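Local coordinates for protein putative alpha-L-fucosidase (PDB 4H41) that is a putative alpha-L-fucosidase with a TIM-barrel fold, probably acting on fucose-containing host glycans in a gut bacterium, at residues F38-E41 / I42-D45; Q49-E53 / K54-L58; H222-E225 / W226-F230; D331-R334 / E335-I339. All coordinates share one frame; numbering follows the deposited sequence.

Contact 1: F38-E41 / I42-D45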
loop_
_atom_site.group_PDB
_atom_site.type_symbol
_atom_site.label_atom_id
_atom_site.label_comp_id
_atom_site.label_asym_id
_atom_site.label_seq_id
_atom_site.Cartn_x
_atom_site.Cartn_y
_atom_site.Cartn_z
ATOM N N PHE B 38 -17.210 -8.802 -9.677
ATOM C CA PHE B 38 -17.326 -7.419 -10.062
ATOM C C PHE B 38 -16.167 -7.078 -10.948
ATOM O O PHE B 38 -15.107 -7.725 -10.918
ATOM C CB PHE B 38 -17.355 -6.471 -8.879
ATOM C CG PHE B 38 -18.661 -6.550 -8.131
ATOM C CD1 PHE B 38 -19.771 -5.828 -8.558
ATOM C CD2 PHE B 38 -18.804 -7.382 -7.033
ATOM C CE1 PHE B 38 -20.969 -5.876 -7.855
ATOM C CE2 PHE B 38 -20.020 -7.442 -6.329
ATOM C CZ PHE B 38 -21.100 -6.706 -6.757
ATOM N N LEU B 39 -16.384 -6.050 -11.735
ATOM C CA LEU B 39 -15.416 -5.356 -12.565
ATOM C C LEU B 39 -15.402 -3.992 -11.927
ATOM O O LEU B 39 -16.402 -3.285 -12.039
ATOM C CB LEU B 39 -15.862 -5.316 -14.045
ATOM C CG LEU B 39 -16.205 -6.636 -14.707
ATOM C CD1 LEU B 39 -16.957 -6.388 -15.992
ATOM C CD2 LEU B 39 -14.975 -7.460 -14.930
ATOM N N ASP B 40 -14.303 -3.587 -11.269
ATOM C CA ASP B 40 -14.288 -2.385 -10.454
ATOM C C ASP B 40 -14.133 -1.106 -11.255
ATOM O O ASP B 40 -13.113 -0.418 -11.179
ATOM C CB ASP B 40 -13.202 -2.487 -9.387
ATOM C CG ASP B 40 -13.295 -1.381 -8.349
ATOM O OD1 ASP B 40 -14.429 -0.936 -8.048
ATOM O OD2 ASP B 40 -12.242 -0.981 -7.828
ATOM N N GLU B 41 -15.181 -0.768 -12.004
ATOM C CA GLU B 41 -15.316 0.452 -12.773
ATOM C C GLU B 41 -16.720 1.005 -12.531
ATOM O O GLU B 41 -17.628 0.233 -12.725
ATOM C CB GLU B 41 -15.168 0.147 -14.280
ATOM C CG GLU B 41 -13.795 -0.346 -14.674
ATOM C CD GLU B 41 -12.705 0.694 -14.748
ATOM O OE1 GLU B 41 -12.996 1.906 -14.600
ATOM O OE2 GLU B 41 -11.553 0.273 -14.999
ATOM N N ILE B 42 -16.940 2.285 -12.165
ATOM C CA ILE B 42 -15.952 3.241 -11.706
ATOM C C ILE B 42 -15.657 2.940 -10.251
ATOM O O ILE B 42 -16.574 2.915 -9.448
ATOM C CB ILE B 42 -16.428 4.704 -11.861
ATOM C CG1 ILE B 42 -16.709 5.077 -13.331
ATOM C CG2 ILE B 42 -15.417 5.644 -11.228
ATOM C CD1 ILE B 42 -15.517 4.978 -14.305
ATOM N N SER B 43 -14.392 2.757 -9.891
ATOM C CA SER B 43 -14.025 2.419 -8.522
ATOM C C SER B 43 -14.189 3.573 -7.569
ATOM O O SER B 43 -13.853 4.689 -7.897
ATOM C CB SER B 43 -12.574 1.968 -8.471
ATOM O OG SER B 43 -12.211 1.536 -7.179
ATOM N N HIS B 44 -14.659 3.293 -6.367
ATOM C CA HIS B 44 -14.678 4.313 -5.330
ATOM C C HIS B 44 -13.296 4.522 -4.692
ATOM O O HIS B 44 -12.991 5.632 -4.237
ATOM C CB HIS B 44 -15.600 3.891 -4.185
ATOM C CG HIS B 44 -17.069 4.065 -4.438
ATOM N ND1 HIS B 44 -17.995 3.377 -3.678
ATOM C CD2 HIS B 44 -17.728 4.886 -5.281
ATOM C CE1 HIS B 44 -19.184 3.773 -4.118
ATOM N NE2 HIS B 44 -19.065 4.696 -5.059
ATOM N N ASP B 45 -12.532 3.439 -4.527
ATOM C CA ASP B 45 -11.366 3.463 -3.660
ATOM C C ASP B 45 -10.306 2.405 -3.903
ATOM O O ASP B 45 -9.459 2.189 -3.018
ATOM C CB ASP B 45 -11.876 3.306 -2.205
ATOM C CG ASP B 45 -12.603 1.996 -1.935
ATOM O OD1 ASP B 45 -12.779 1.215 -2.874
ATOM O OD2 ASP B 45 -12.953 1.740 -0.763
HETATM O O HOH W 1 -15.355 0.357 -5.931
HETATM O O HOH W 2 -12.498 3.005 -12.137
#

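Contact 2: Q49-E53 / K54-L58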
loop_
_atom_site.group_PDB
_atom_site.type_symbol
_atom_site.label_atom_id
_atom_site.label_comp_id
_atom_site.label_asym_id
_atom_site.label_seq_id
_atom_site.Cartn_x
_atom_site.Cartn_y
_atom_site.Cartn_z
ATOM N N GLN B 49 -5.508 -0.032 -12.334
ATOM C CA GLN B 49 -4.357 -0.814 -12.854
ATOM C C GLN B 49 -3.917 -0.366 -14.246
ATOM O O GLN B 49 -2.915 -0.850 -14.711
ATOM C CB GLN B 49 -4.626 -2.314 -12.852
ATOM C CG GLN B 49 -4.932 -2.816 -11.435
ATOM C CD GLN B 49 -4.707 -4.286 -11.320
ATOM O OE1 GLN B 49 -3.579 -4.724 -11.235
ATOM N NE2 GLN B 49 -5.760 -5.072 -11.322
ATOM N N ASN B 50 -4.655 0.532 -14.895
ATOM C CA ASN B 50 -4.309 1.134 -16.195
ATOM C C ASN B 50 -4.263 0.071 -17.297
ATOM O O ASN B 50 -3.484 0.160 -18.240
ATOM C CB ASN B 50 -3.000 1.927 -16.100
ATOM C CG ASN B 50 -3.247 3.191 -15.327
ATOM O OD1 ASN B 50 -4.084 3.984 -15.751
ATOM N ND2 ASN B 50 -2.493 3.440 -14.257
ATOM N N TRP B 51 -5.161 -0.883 -17.202
ATOM C CA TRP B 51 -5.278 -1.920 -18.211
ATOM C C TRP B 51 -6.017 -1.418 -19.442
ATOM O O TRP B 51 -6.900 -0.566 -19.329
ATOM C CB TRP B 51 -6.045 -3.122 -17.650
ATOM C CG TRP B 51 -5.304 -3.939 -16.658
ATOM C CD1 TRP B 51 -4.019 -3.784 -16.231
ATOM C CD2 TRP B 51 -5.827 -5.078 -15.968
ATOM N NE1 TRP B 51 -3.719 -4.739 -15.287
ATOM C CE2 TRP B 51 -4.792 -5.590 -15.157
ATOM C CE3 TRP B 51 -7.053 -5.743 -15.998
ATOM C CZ2 TRP B 51 -4.992 -6.682 -14.297
ATOM C CZ3 TRP B 51 -7.248 -6.832 -15.166
ATOM C CH2 TRP B 51 -6.212 -7.293 -14.329
ATOM N N GLY B 52 -5.634 -1.957 -20.593
ATOM C CA GLY B 52 -6.294 -1.754 -21.865
ATOM C C GLY B 52 -7.017 -3.029 -22.252
ATOM O O GLY B 52 -7.105 -3.978 -21.459
ATOM N N GLU B 53 -7.563 -3.062 -23.465
ATOM C CA GLU B 53 -8.331 -4.230 -23.908
ATOM C C GLU B 53 -7.493 -5.513 -23.898
ATOM O O GLU B 53 -8.024 -6.566 -23.583
ATOM C CB GLU B 53 -8.923 -4.008 -25.298
ATOM C CG GLU B 53 -9.902 -5.115 -25.660
ATOM C CD GLU B 53 -10.925 -4.801 -26.719
ATOM O OE1 GLU B 53 -11.411 -3.647 -26.775
ATOM O OE2 GLU B 53 -11.368 -5.763 -27.382
ATOM N N LYS B 54 -6.197 -5.440 -24.210
ATOM C CA LYS B 54 -5.345 -6.650 -24.192
ATOM C C LYS B 54 -5.294 -7.300 -22.816
ATOM O O LYS B 54 -5.445 -8.528 -22.678
ATOM C CB LYS B 54 -3.930 -6.298 -24.631
ATOM C CG LYS B 54 -2.997 -7.477 -24.787
ATOM C CD LYS B 54 -1.582 -7.000 -25.123
ATOM C CE LYS B 54 -0.796 -8.045 -25.855
ATOM N NZ LYS B 54 0.657 -7.721 -25.919
ATOM N N GLU B 55 -5.091 -6.474 -21.796
ATOM C CA GLU B 55 -5.034 -6.932 -20.411
ATOM C C GLU B 55 -6.389 -7.439 -19.943
ATOM O O GLU B 55 -6.462 -8.472 -19.261
ATOM C CB GLU B 55 -4.570 -5.797 -19.497
ATOM C CG GLU B 55 -3.107 -5.418 -19.684
ATOM C CD GLU B 55 -2.790 -4.606 -20.918
ATOM O OE1 GLU B 55 -3.681 -3.861 -21.387
ATOM O OE2 GLU B 55 -1.639 -4.676 -21.399
ATOM N N TRP B 56 -7.471 -6.760 -20.337
ATOM C CA TRP B 56 -8.814 -7.205 -19.920
ATOM C C TRP B 56 -9.164 -8.524 -20.577
ATOM O O TRP B 56 -9.695 -9.414 -19.908
ATOM C CB TRP B 56 -9.862 -6.138 -20.204
ATOM C CG TRP B 56 -9.949 -5.143 -19.098
ATOM C CD1 TRP B 56 -9.557 -3.838 -19.120
ATOM C CD2 TRP B 56 -10.410 -5.404 -17.772
ATOM N NE1 TRP B 56 -9.791 -3.258 -17.895
ATOM C CE2 TRP B 56 -10.303 -4.200 -17.045
ATOM C CE3 TRP B 56 -10.849 -6.555 -17.103
ATOM C CZ2 TRP B 56 -10.622 -4.118 -15.676
ATOM C CZ3 TRP B 56 -11.263 -6.435 -15.783
ATOM C CH2 TRP B 56 -11.136 -5.227 -15.086
ATOM N N ASP B 57 -8.801 -8.718 -21.840
ATOM C CA ASP B 57 -9.024 -9.995 -22.520
ATOM C C ASP B 57 -8.303 -11.125 -21.778
ATOM O O ASP B 57 -8.887 -12.183 -21.516
ATOM C CB ASP B 57 -8.545 -9.923 -23.966
ATOM C CG ASP B 57 -8.584 -11.275 -24.649
ATOM O OD1 ASP B 57 -9.688 -11.703 -25.046
ATOM O OD2 ASP B 57 -7.537 -11.948 -24.679
ATOM N N LEU B 58 -7.059 -10.895 -21.418
ATOM C CA LEU B 58 -6.296 -11.900 -20.664
ATOM C C LEU B 58 -6.931 -12.160 -19.281
ATOM O O LEU B 58 -7.012 -13.309 -18.845
ATOM C CB LEU B 58 -4.848 -11.439 -20.525
ATOM C CG LEU B 58 -3.913 -12.296 -19.674
ATOM C CD1 LEU B 58 -3.788 -13.703 -20.264
ATOM C CD2 LEU B 58 -2.511 -11.646 -19.565
#

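Contact 3: H222-E225 / W226-F230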
loop_
_atom_site.group_PDB
_atom_site.type_symbol
_atom_site.label_atom_id
_atom_site.label_comp_id
_atom_site.label_asym_id
_atom_site.label_seq_id
_atom_site.Cartn_x
_atom_site.Cartn_y
_atom_site.Cartn_z
ATOM N N HIS B 222 -30.538 -6.623 12.724
ATOM C CA HIS B 222 -30.256 -6.791 11.298
ATOM C C HIS B 222 -31.437 -7.495 10.631
ATOM O O HIS B 222 -31.919 -7.032 9.625
ATOM C CB HIS B 222 -28.973 -7.604 11.126
ATOM C CG HIS B 222 -28.670 -8.002 9.717
ATOM N ND1 HIS B 222 -27.960 -7.167 8.867
ATOM C CD2 HIS B 222 -28.949 -9.157 9.073
ATOM C CE1 HIS B 222 -27.838 -7.831 7.733
ATOM N NE2 HIS B 222 -28.435 -9.034 7.807
ATOM N N GLU B 223 -31.958 -8.577 11.251
ATOM C CA GLU B 223 -33.087 -9.311 10.668
ATOM C C GLU B 223 -34.329 -8.423 10.613
ATOM O O GLU B 223 -35.095 -8.458 9.646
ATOM C CB GLU B 223 -33.376 -10.585 11.462
ATOM C CG GLU B 223 -34.529 -11.388 10.898
ATOM C CD GLU B 223 -34.800 -12.696 11.614
ATOM O OE1 GLU B 223 -34.029 -13.037 12.534
ATOM O OE2 GLU B 223 -35.831 -13.336 11.313
ATOM N N LYS B 224 -34.564 -7.676 11.657
ATOM C CA LYS B 224 -35.740 -6.810 11.709
ATOM C C LYS B 224 -35.727 -5.804 10.578
ATOM O O LYS B 224 -36.735 -5.625 9.874
ATOM C CB LYS B 224 -35.789 -6.093 13.056
ATOM C CG LYS B 224 -36.987 -5.142 13.187
ATOM C CD LYS B 224 -36.960 -4.406 14.505
ATOM C CE LYS B 224 -38.163 -3.469 14.668
ATOM N NZ LYS B 224 -37.997 -2.160 13.968
ATOM N N GLU B 225 -34.607 -5.164 10.376
ATOM C CA GLU B 225 -34.538 -4.131 9.356
ATOM C C GLU B 225 -34.570 -4.708 7.934
ATOM O O GLU B 225 -35.264 -4.182 7.075
ATOM C CB GLU B 225 -33.300 -3.246 9.551
ATOM C CG GLU B 225 -33.379 -2.456 10.859
ATOM C CD GLU B 225 -32.248 -1.490 11.155
ATOM O OE1 GLU B 225 -31.417 -1.230 10.257
ATOM O OE2 GLU B 225 -32.154 -1.019 12.314
ATOM N N TRP B 226 -33.860 -5.800 7.700
ATOM C CA TRP B 226 -33.820 -6.396 6.376
ATOM C C TRP B 226 -35.101 -7.132 6.043
ATOM O O TRP B 226 -35.470 -7.194 4.875
ATOM C CB TRP B 226 -32.572 -7.253 6.212
ATOM C CG TRP B 226 -31.414 -6.363 5.927
ATOM C CD1 TRP B 226 -30.537 -5.826 6.827
ATOM C CD2 TRP B 226 -31.138 -5.731 4.674
ATOM N NE1 TRP B 226 -29.706 -4.931 6.197
ATOM C CE2 TRP B 226 -30.058 -4.848 4.876
ATOM C CE3 TRP B 226 -31.698 -5.840 3.390
ATOM C CZ2 TRP B 226 -29.470 -4.132 3.824
ATOM C CZ3 TRP B 226 -31.131 -5.118 2.353
ATOM C CH2 TRP B 226 -30.059 -4.249 2.576
ATOM N N ASN B 227 -35.854 -7.568 7.053
ATOM C CA ASN B 227 -37.196 -8.113 6.823
ATOM C C ASN B 227 -38.066 -7.039 6.177
ATOM O O ASN B 227 -38.773 -7.290 5.196
ATOM C CB ASN B 227 -37.806 -8.591 8.145
ATOM C CG ASN B 227 -39.164 -9.146 7.985
ATOM O OD1 ASN B 227 -39.343 -10.136 7.279
ATOM N ND2 ASN B 227 -40.160 -8.531 8.610
ATOM N N GLU B 228 -37.964 -5.800 6.679
ATOM C CA GLU B 228 -38.729 -4.688 6.113
ATOM C C GLU B 228 -38.254 -4.325 4.709
ATOM O O GLU B 228 -39.075 -4.030 3.839
ATOM C CB GLU B 228 -38.612 -3.434 7.001
ATOM C CG GLU B 228 -39.288 -3.597 8.344
ATOM C CD GLU B 228 -39.427 -2.320 9.153
ATOM O OE1 GLU B 228 -40.075 -1.373 8.654
ATOM O OE2 GLU B 228 -38.929 -2.281 10.302
ATOM N N ILE B 229 -36.947 -4.318 4.489
ATOM C CA ILE B 229 -36.408 -3.957 3.182
ATOM C C ILE B 229 -36.815 -5.001 2.166
ATOM O O ILE B 229 -37.378 -4.633 1.137
ATOM C CB ILE B 229 -34.874 -3.733 3.222
ATOM C CG1 ILE B 229 -34.572 -2.489 4.042
ATOM C CG2 ILE B 229 -34.308 -3.598 1.824
ATOM C CD1 ILE B 229 -33.195 -2.487 4.630
ATOM N N PHE B 230 -36.570 -6.286 2.461
ATOM C CA PHE B 230 -36.920 -7.354 1.517
ATOM C C PHE B 230 -38.424 -7.405 1.241
ATOM O O PHE B 230 -38.784 -7.533 0.083
ATOM C CB PHE B 230 -36.396 -8.691 1.947
ATOM C CG PHE B 230 -34.892 -8.819 1.937
ATOM C CD1 PHE B 230 -34.111 -8.154 0.990
ATOM C CD2 PHE B 230 -34.251 -9.577 2.883
ATOM C CE1 PHE B 230 -32.722 -8.292 0.994
ATOM C CE2 PHE B 230 -32.864 -9.677 2.900
ATOM C CZ PHE B 230 -32.119 -9.075 1.929
HETATM O O HOH W 3 -39.295 -6.369 10.498
#

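Contact 4: D331-R334 / E335-I339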
loop_
_atom_site.group_PDB
_atom_site.type_symbol
_atom_site.label_atom_id
_atom_site.label_comp_id
_atom_site.label_asym_id
_atom_site.label_seq_id
_atom_site.Cartn_x
_atom_site.Cartn_y
_atom_site.Cartn_z
ATOM N N ASP B 331 -3.615 -19.437 -7.051
ATOM C CA ASP B 331 -3.025 -20.779 -6.960
ATOM C C ASP B 331 -3.568 -21.549 -5.753
ATOM O O ASP B 331 -3.913 -22.703 -5.900
ATOM C CB ASP B 331 -1.513 -20.692 -6.885
ATOM C CG ASP B 331 -0.836 -20.168 -8.137
ATOM O OD1 ASP B 331 -1.506 -20.113 -9.202
ATOM O OD2 ASP B 331 0.352 -19.761 -8.041
ATOM N N ARG B 332 -3.665 -20.917 -4.582
ATOM C CA ARG B 332 -4.216 -21.597 -3.376
ATOM C C ARG B 332 -5.673 -21.980 -3.594
ATOM O O ARG B 332 -6.109 -23.059 -3.166
ATOM C CB ARG B 332 -4.101 -20.710 -2.131
ATOM C CG ARG B 332 -2.705 -20.240 -1.738
ATOM C CD ARG B 332 -1.736 -21.318 -1.258
ATOM N NE ARG B 332 -1.230 -22.185 -2.328
ATOM C CZ ARG B 332 -0.371 -21.839 -3.288
ATOM N NH1 ARG B 332 0.160 -20.616 -3.320
ATOM N NH2 ARG B 332 -0.026 -22.712 -4.214
ATOM N N TYR B 333 -6.431 -21.097 -4.260
ATOM C CA TYR B 333 -7.846 -21.310 -4.599
ATOM C C TYR B 333 -8.000 -22.502 -5.532
ATOM O O TYR B 333 -8.814 -23.405 -5.282
ATOM C CB TYR B 333 -8.398 -20.022 -5.218
ATOM C CG TYR B 333 -9.846 -20.083 -5.592
ATOM C CD1 TYR B 333 -10.241 -20.554 -6.832
ATOM C CD2 TYR B 333 -10.833 -19.673 -4.702
ATOM C CE1 TYR B 333 -11.589 -20.621 -7.185
ATOM C CE2 TYR B 333 -12.182 -19.684 -5.064
ATOM C CZ TYR B 333 -12.556 -20.186 -6.295
ATOM O OH TYR B 333 -13.879 -20.277 -6.619
ATOM N N ARG B 334 -7.194 -22.558 -6.582
ATOM C CA ARG B 334 -7.242 -23.685 -7.508
ATOM C C ARG B 334 -6.875 -24.988 -6.856
ATOM O O ARG B 334 -7.421 -26.037 -7.225
ATOM C CB ARG B 334 -6.303 -23.455 -8.707
ATOM C CG ARG B 334 -6.819 -22.410 -9.683
ATOM C CD ARG B 334 -6.315 -22.648 -11.077
ATOM N NE ARG B 334 -4.859 -22.626 -11.104
ATOM C CZ ARG B 334 -4.060 -23.675 -11.307
ATOM N NH1 ARG B 334 -4.570 -24.887 -11.495
ATOM N NH2 ARG B 334 -2.748 -23.515 -11.337
ATOM N N GLU B 335 -5.911 -24.959 -5.924
ATOM C CA GLU B 335 -5.526 -26.171 -5.229
ATOM C C GLU B 335 -6.670 -26.721 -4.345
ATOM O O GLU B 335 -6.988 -27.902 -4.376
ATOM C CB GLU B 335 -4.263 -25.907 -4.375
ATOM C CG GLU B 335 -3.038 -25.842 -5.253
ATOM C CD GLU B 335 -1.734 -25.478 -4.572
ATOM O OE1 GLU B 335 -1.770 -25.173 -3.361
ATOM O OE2 GLU B 335 -0.704 -25.367 -5.278
ATOM N N TYR B 336 -7.322 -25.858 -3.607
ATOM C CA TYR B 336 -8.435 -26.231 -2.723
ATOM C C TYR B 336 -9.635 -26.732 -3.480
ATOM O O TYR B 336 -10.278 -27.668 -3.011
ATOM C CB TYR B 336 -8.802 -25.015 -1.864
ATOM C CG TYR B 336 -9.998 -25.200 -0.960
ATOM C CD1 TYR B 336 -9.884 -25.852 0.265
ATOM C CD2 TYR B 336 -11.254 -24.741 -1.335
ATOM C CE1 TYR B 336 -10.993 -26.015 1.101
ATOM C CE2 TYR B 336 -12.374 -24.931 -0.518
ATOM C CZ TYR B 336 -12.227 -25.512 0.716
ATOM O OH TYR B 336 -13.354 -25.645 1.493
ATOM N N PHE B 337 -9.914 -26.159 -4.666
ATOM C CA PHE B 337 -11.042 -26.526 -5.487
ATOM C C PHE B 337 -10.693 -27.503 -6.598
ATOM O O PHE B 337 -11.574 -27.841 -7.377
ATOM C CB PHE B 337 -11.690 -25.269 -6.074
ATOM C CG PHE B 337 -12.554 -24.573 -5.051
ATOM C CD1 PHE B 337 -13.677 -25.207 -4.523
ATOM C CD2 PHE B 337 -12.295 -23.277 -4.672
ATOM C CE1 PHE B 337 -14.508 -24.551 -3.604
ATOM C CE2 PHE B 337 -13.094 -22.636 -3.709
ATOM C CZ PHE B 337 -14.186 -23.283 -3.168
ATOM N N GLU B 338 -9.451 -27.960 -6.662
ATOM C CA GLU B 338 -8.944 -28.927 -7.630
ATOM C C GLU B 338 -9.261 -28.481 -9.061
ATOM O O GLU B 338 -9.738 -29.253 -9.883
ATOM C CB GLU B 338 -9.487 -30.334 -7.321
ATOM C CG GLU B 338 -8.961 -30.826 -5.994
ATOM C CD GLU B 338 -9.202 -32.304 -5.783
ATOM O OE1 GLU B 338 -10.357 -32.747 -5.942
ATOM O OE2 GLU B 338 -8.232 -33.022 -5.460
ATOM N N ILE B 339 -8.970 -27.203 -9.344
ATOM C CA ILE B 339 -9.210 -26.620 -10.669
ATOM C C ILE B 339 -7.940 -26.741 -11.473
ATOM O O ILE B 339 -6.898 -26.215 -11.060
ATOM C CB ILE B 339 -9.668 -25.153 -10.535
ATOM C CG1 ILE B 339 -11.006 -25.066 -9.762
ATOM C CG2 ILE B 339 -9.793 -24.511 -11.929
ATOM C CD1 ILE B 339 -11.402 -23.684 -9.366
#

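Contact 1: F38-E41 / I42-D45
Ser43 donates its hydroxyl to the carboxylate of Asp40 just past the carboxyl end of strand 34-39, Ser43 OG lying 2.6 Å from Asp40 OD2 on its syn side and 30° out of the carboxylate plane. Serine suits the turn because one small oxygen can both give and take: OG also accepts from Asp45 N at 3.3 Å, which makes an ST turn, and from Ile46 N. Its chi1 of -176°, with OG opposite Ser43 N across the bond, swings the hydroxyl back to Asp40. The tight side continues through the cis peptide between Glu41 and Ile42, which draws Glu41 CA and Ile42 CA to 3.1 Å. There Glu41 is buried against helix 101-111, and Lys289 of a second subunit packs on both residues.

The looser side is filled by water. One molecule donates to Asp40 OD1 at 2.6 Å and accepts from His44 N; another donates to Glu41 OE1 and accepts from Ser43 N, bridging the two. Asp40 thus receives a hydroxyl at one oxygen and a water at the other, which probably fixes the tilt of its carboxylate at the end of the barrel where TIM-barrel enzymes keep their active sites.

Contact 2: Q49-E53 / K54-L58
Gly52 N donates to Glu55 OE1 at 2.8 Å, meeting the carboxylate on its anti side and 27° out of its plane. Glu55 can reach back because its chain folds at the second torsion (chi2 76°), returning the acid to the residue that precedes the helix. Glutamate three places after the N-cap is well suited to take this backbone N-H, and its negative charge probably interacts favourably with the positive end of the helix dipole. With glycine at the N-cap, the bond is one half of a capping box: there is no N-cap side chain to answer it. Trp56 N closes the first turn on Gly52 O at 3.0 Å.

Trp51 and Trp56, just before the N-cap and four places after it, form a hydrophobic staple at the start of helix 53-65. The edge of Trp51 points at the face of Trp56, the six-membered rings 5.0 Å apart between centroids and their planes at 76°; Trp51 CE3 stands over the Trp56 ring, 3.7 Å from Trp56 CE2. Glu55 CB lies over one face of Trp51, 3.8 Å from the centroid of its five-membered ring, as a CH-pi contact, while Gln49 NE2 is at the opposite face. A leucine in place of Trp56 would probably leave the edge of Trp51 without its aromatic face and open a gap toward Tyr105 and helix 101-111. Beyond the staple, Trp51 meets His328 of a second subunit edge-to-face, and Ser22 of that subunit bonds Glu53 N. The acid of Glu53 turns instead to Arg107.

Contact 3: H222-E225 / W226-F230
His222 carries its ring on a bond opposite the backbone N (chi1 172°), whereas Trp226 holds CG beside its own N (chi1 -79°), and across one helical turn the two settings bring the rings together. Trp226 CD1 lies over one face of the imidazole, displaced toward the rim and 3.5 Å from His222 CE1. The planes are 39° apart, so the pair is oblique. His222 O lies at the indole's edge, 3.3 Å from Trp226 CD1, and takes the backbone bond from Trp226 N at 3.0 Å. Farther along, Ile229 CD1 sits 3.7 Å above the centre of the indole. Each ring keeps a polar tie elsewhere: His222 NE2 bonds Asn259, and Trp226 NE1 bonds Ser167 O, which lets these polar aromatics serve in a buried place. Glu225 is a buried acid, satisfied by Arg168 and Ala169 N.

Lys224 and Glu228 lie on an exposed side. They run side by side, but their salt bridge is long, with Lys224 NZ 3.8 Å from Glu228 OE2. The bond from Glu228 N to Lys224 O is weak at 3.4 Å; that carbonyl also takes a water at 2.7 Å, which accepts in turn from Asn227 ND2. Asn227 OD1 meets Tyr266.

On its inner side helix 219-233 lies against the barrel, Phe242 of strand 239-243 meeting both rings, with helix 252-266 alongside through Phe255 and Leu262.

Contact 4: D331-R334 / E335-I339
A Schellman motif brings the last helix of the chain to a close, and Arg334 and Ile339 span it. Ile339 N donates to Arg334 O at 2.9 Å, a weak bond of 3.4 Å runs from Glu338 N to Glu335 O, and Glu338 makes the reversal with a phi of 53°. Arg334 strengthens the turn from outside: its NH1 reaches Ile339 O at 2.7 Å, while its CD methylene rests near Ile339 CG2. A long flexible arginine can do both, greasy along its stem and polar at its end.

On the same last turns of the helix, Arg332 and Glu335 lie side by side in a salt bridge. Arg332 NE (3.2 Å) and NH2 (3.1 Å) both grip Glu335 OE1 from the same face, above the carboxylate plane, and NH2 adds a weak bond to OE2. The guanidinium and carboxylate planes are 56° apart, so this is no flat two-to-two pairing.

The inward side is aromatic. Tyr333, its ring set opposite the backbone N (chi1 -179°), receives Phe337 CD2 3.5 Å above its centre, Tyr333 CE1 touches Ile339 CD1 at 3.8 Å, and Tyr333 OH bonds Ile34 N. Were the Tyr333 ring cut back to an alanine here, Phe337 CD2 and Ile339 CD1 would probably lose the surface they rest on, and Ile34 N its hydroxyl partner. Through that bond the helix meets the first residue of strand 34-39; Leu297 of helix 290-302 packs against Tyr333 and Phe337, and Arg332 NH1 reaches Asn50 O of a third subunit.

How the contacts relate
Contact 1 lies at the end of the first barrel strand, near the middle of the chain; contacts 2, 3 and 4 lie on outer helices. Contacts 1 and 2 follow each other in the chain and touch: Leu39 CD2 is 3.9 Å from Trp56 CZ3, and their centres are about 14 Å apart. Contact 3 lies across the barrel, its centre about 40 Å from that of contact 2. Contact 4 is about 24 Å from contact 2 between centres within one chain, yet the two meet between subunits, where Arg332 of one copy bonds Asn50 O of another. Contact 1, at the carboxyl end of the strands, is probably nearest the active site; an unidentified ligand bonded to Asp45 probably comes from the crystallisation liquor, though such molecules often mark pockets.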